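Local atomic coordinates of polyprenyl synthetase (Nonlabens dokdonensis, PDB entry 6KD7), a protein that probably makes geranylgeranyl diphosphate by joining isoprenoid diphosphates in a magnesium-dependent prenyl transfer. Residues D79-A84 against T102-G107. Numbering follows the deposited sequence.
Sequences DDIMDA and TGILTG
Ile81 reaches across to the backbone of Gly103, a compact case of how a glycine in one helix admits the end of an isoleucine's longer arm from another. The terminal methyl does the touching: Ile81 CD1 lies 3.5 Å from Gly103 C and 3.7 Å from Ile104 N, so it rests on the peptide unit joining the two residues. Beside this point the Ile104 side chain offers a methylene, with Ile81 CD1 4.0 Å from Ile104 CG1. In Ile81, CG1 lies beside the backbone N (chi1 -63°) and anti to the carbonyl carbon, and the chain then runs extended (chi2 166°), carrying CD1 away from its own helix. Gly103, with no side chain, leaves its backbone open to the methyl; the Ile81 and Gly103 CA atoms are 7.1 Å apart.

Ile81 belongs to the last turn of helix 58-82, which closes in a Schellman motif: Ala84, with positive phi, donates its N to Ile81 O at 3.0 Å. The glycine lies in the early part of helix 100-116, where Gly107 N bonds back to Gly103 O. Further out, His95 of helix 94-97 packs on Ile81, and Asp80 forms a salt bridge with Arg88, one of the residues of the pyrophosphate pocket. In the second subunit, Ile104 packs on Ile81 and Met82, His78 on Ile104, and Asn101 ND2 bonds Met82 O.

Residues Asp79-Asp83 match DDxxD, the first aspartate-rich motif of prenyl synthases, which binds magnesium in relatives. Ile81 is an apolar residue within it, its side chain about 14 Å from a bound magnesium ion, so the contact lies outside the metal site. A methyl laid on a peptide unit, with one methylene beside it, is non-directional; over 100 Å² it probably only contributes to the helix spacing, along with His95 and the second subunit.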
loop_
_atom_site.group_PDB
_atom_site.type_symbol
_atom_site.label_atom_id
_atom_site.label_comp_id
_atom_site.label_asym_id
_atom_site.label_seq_id
_atom_site.Cartn_x
_atom_site.Cartn_y
_atom_site.Cartn_z
ATOM N N ASP A 79 19.082 9.930 12.267
ATOM C CA ASP A 79 18.763 10.926 11.221
ATOM C C ASP A 79 18.472 10.237 9.887
ATOM O O ASP A 79 17.538 10.640 9.231
ATOM C CB ASP A 79 19.874 11.949 11.050
ATOM C CG ASP A 79 19.397 13.048 10.134
ATOM O OD1 ASP A 79 18.547 13.823 10.570
ATOM O OD2 ASP A 79 19.817 13.062 8.984
ATOM N N ASP A 80 19.264 9.232 9.529
ATOM C CA ASP A 80 19.049 8.479 8.276
ATOM C C ASP A 80 17.644 7.843 8.321
ATOM O O ASP A 80 16.988 7.811 7.296
ATOM C CB ASP A 80 20.123 7.418 8.079
ATOM C CG ASP A 80 21.479 7.911 7.605
ATOM O OD1 ASP A 80 21.565 9.035 7.052
ATOM O OD2 ASP A 80 22.462 7.113 7.790
ATOM N N ILE A 81 17.202 7.326 9.457
ATOM C CA ILE A 81 15.832 6.774 9.606
ATOM C C ILE A 81 14.848 7.930 9.391
ATOM O O ILE A 81 14.021 7.853 8.514
ATOM C CB ILE A 81 15.582 6.109 10.962
ATOM C CG1 ILE A 81 16.462 4.904 11.212
ATOM C CG2 ILE A 81 14.115 5.738 11.112
ATOM C CD1 ILE A 81 16.445 4.479 12.674
ATOM N N MET A 82 14.957 8.989 10.170
ATOM C CA MET A 82 13.955 10.082 10.123
ATOM C C MET A 82 13.927 10.759 8.749
ATOM O O MET A 82 12.892 11.274 8.377
ATOM C CB MET A 82 14.189 11.075 11.260
ATOM C CG MET A 82 14.173 10.380 12.600
ATOM S SD MET A 82 14.249 11.495 13.990
ATOM C CE MET A 82 15.973 11.955 13.941
ATOM N N ASP A 83 15.050 10.773 8.042
ATOM C CA ASP A 83 15.116 11.440 6.719
ATOM C C ASP A 83 14.881 10.427 5.596
ATOM O O ASP A 83 14.908 10.834 4.453
ATOM C CB ASP A 83 16.423 12.213 6.563
ATOM C CG ASP A 83 16.388 13.215 5.426
ATOM O OD1 ASP A 83 15.578 14.135 5.485
ATOM O OD2 ASP A 83 17.178 13.064 4.496
ATOM N N ALA A 84 14.659 9.161 5.934
ATOM C CA ALA A 84 14.452 8.102 4.921
ATOM C C ALA A 84 15.627 8.082 3.932
ATOM O O ALA A 84 15.389 8.091 2.735
ATOM C CB ALA A 84 13.108 8.233 4.246
ATOM N N THR A 102 16.144 -1.949 14.190
ATOM C CA THR A 102 17.590 -2.102 14.410
ATOM C C THR A 102 18.186 -0.709 14.478
ATOM O O THR A 102 19.007 -0.445 15.330
ATOM C CB THR A 102 18.230 -2.982 13.334
ATOM O OG1 THR A 102 17.653 -4.289 13.439
ATOM C CG2 THR A 102 19.729 -3.030 13.468
ATOM N N GLY A 103 17.839 0.145 13.549
ATOM C CA GLY A 103 18.377 1.513 13.582
ATOM C C GLY A 103 18.013 2.208 14.893
ATOM O O GLY A 103 18.850 2.950 15.422
ATOM N N ILE A 104 16.784 2.045 15.377
ATOM C CA ILE A 104 16.317 2.783 16.586
ATOM C C ILE A 104 17.140 2.260 17.773
ATOM O O ILE A 104 17.845 3.021 18.405
ATOM C CB ILE A 104 14.807 2.627 16.808
ATOM C CG1 ILE A 104 14.021 3.367 15.709
ATOM C CG2 ILE A 104 14.450 3.113 18.213
ATOM C CD1 ILE A 104 12.531 3.074 15.749
ATOM N N LEU A 105 17.156 0.964 17.964
ATOM C CA LEU A 105 17.741 0.326 19.160
ATOM C C LEU A 105 19.263 0.442 19.125
ATOM O O LEU A 105 19.840 0.779 20.174
ATOM C CB LEU A 105 17.320 -1.138 19.192
ATOM C CG LEU A 105 17.821 -1.898 20.408
ATOM C CD1 LEU A 105 17.213 -1.287 21.679
ATOM C CD2 LEU A 105 17.441 -3.352 20.293
ATOM N N THR A 106 19.909 0.157 17.982
ATOM C CA THR A 106 21.384 0.273 17.890
ATOM C C THR A 106 21.774 1.722 18.139
ATOM O O THR A 106 22.810 1.961 18.786
ATOM C CB THR A 106 21.915 -0.273 16.567
ATOM O OG1 THR A 106 21.641 -1.668 16.671
ATOM C CG2 THR A 106 23.383 -0.038 16.393
ATOM N N GLY A 107 21.029 2.683 17.623
ATOM C CA GLY A 107 21.420 4.085 17.862
ATOM C C GLY A 107 21.369 4.403 19.367
ATOM O O GLY A 107 22.241 5.143 19.891
#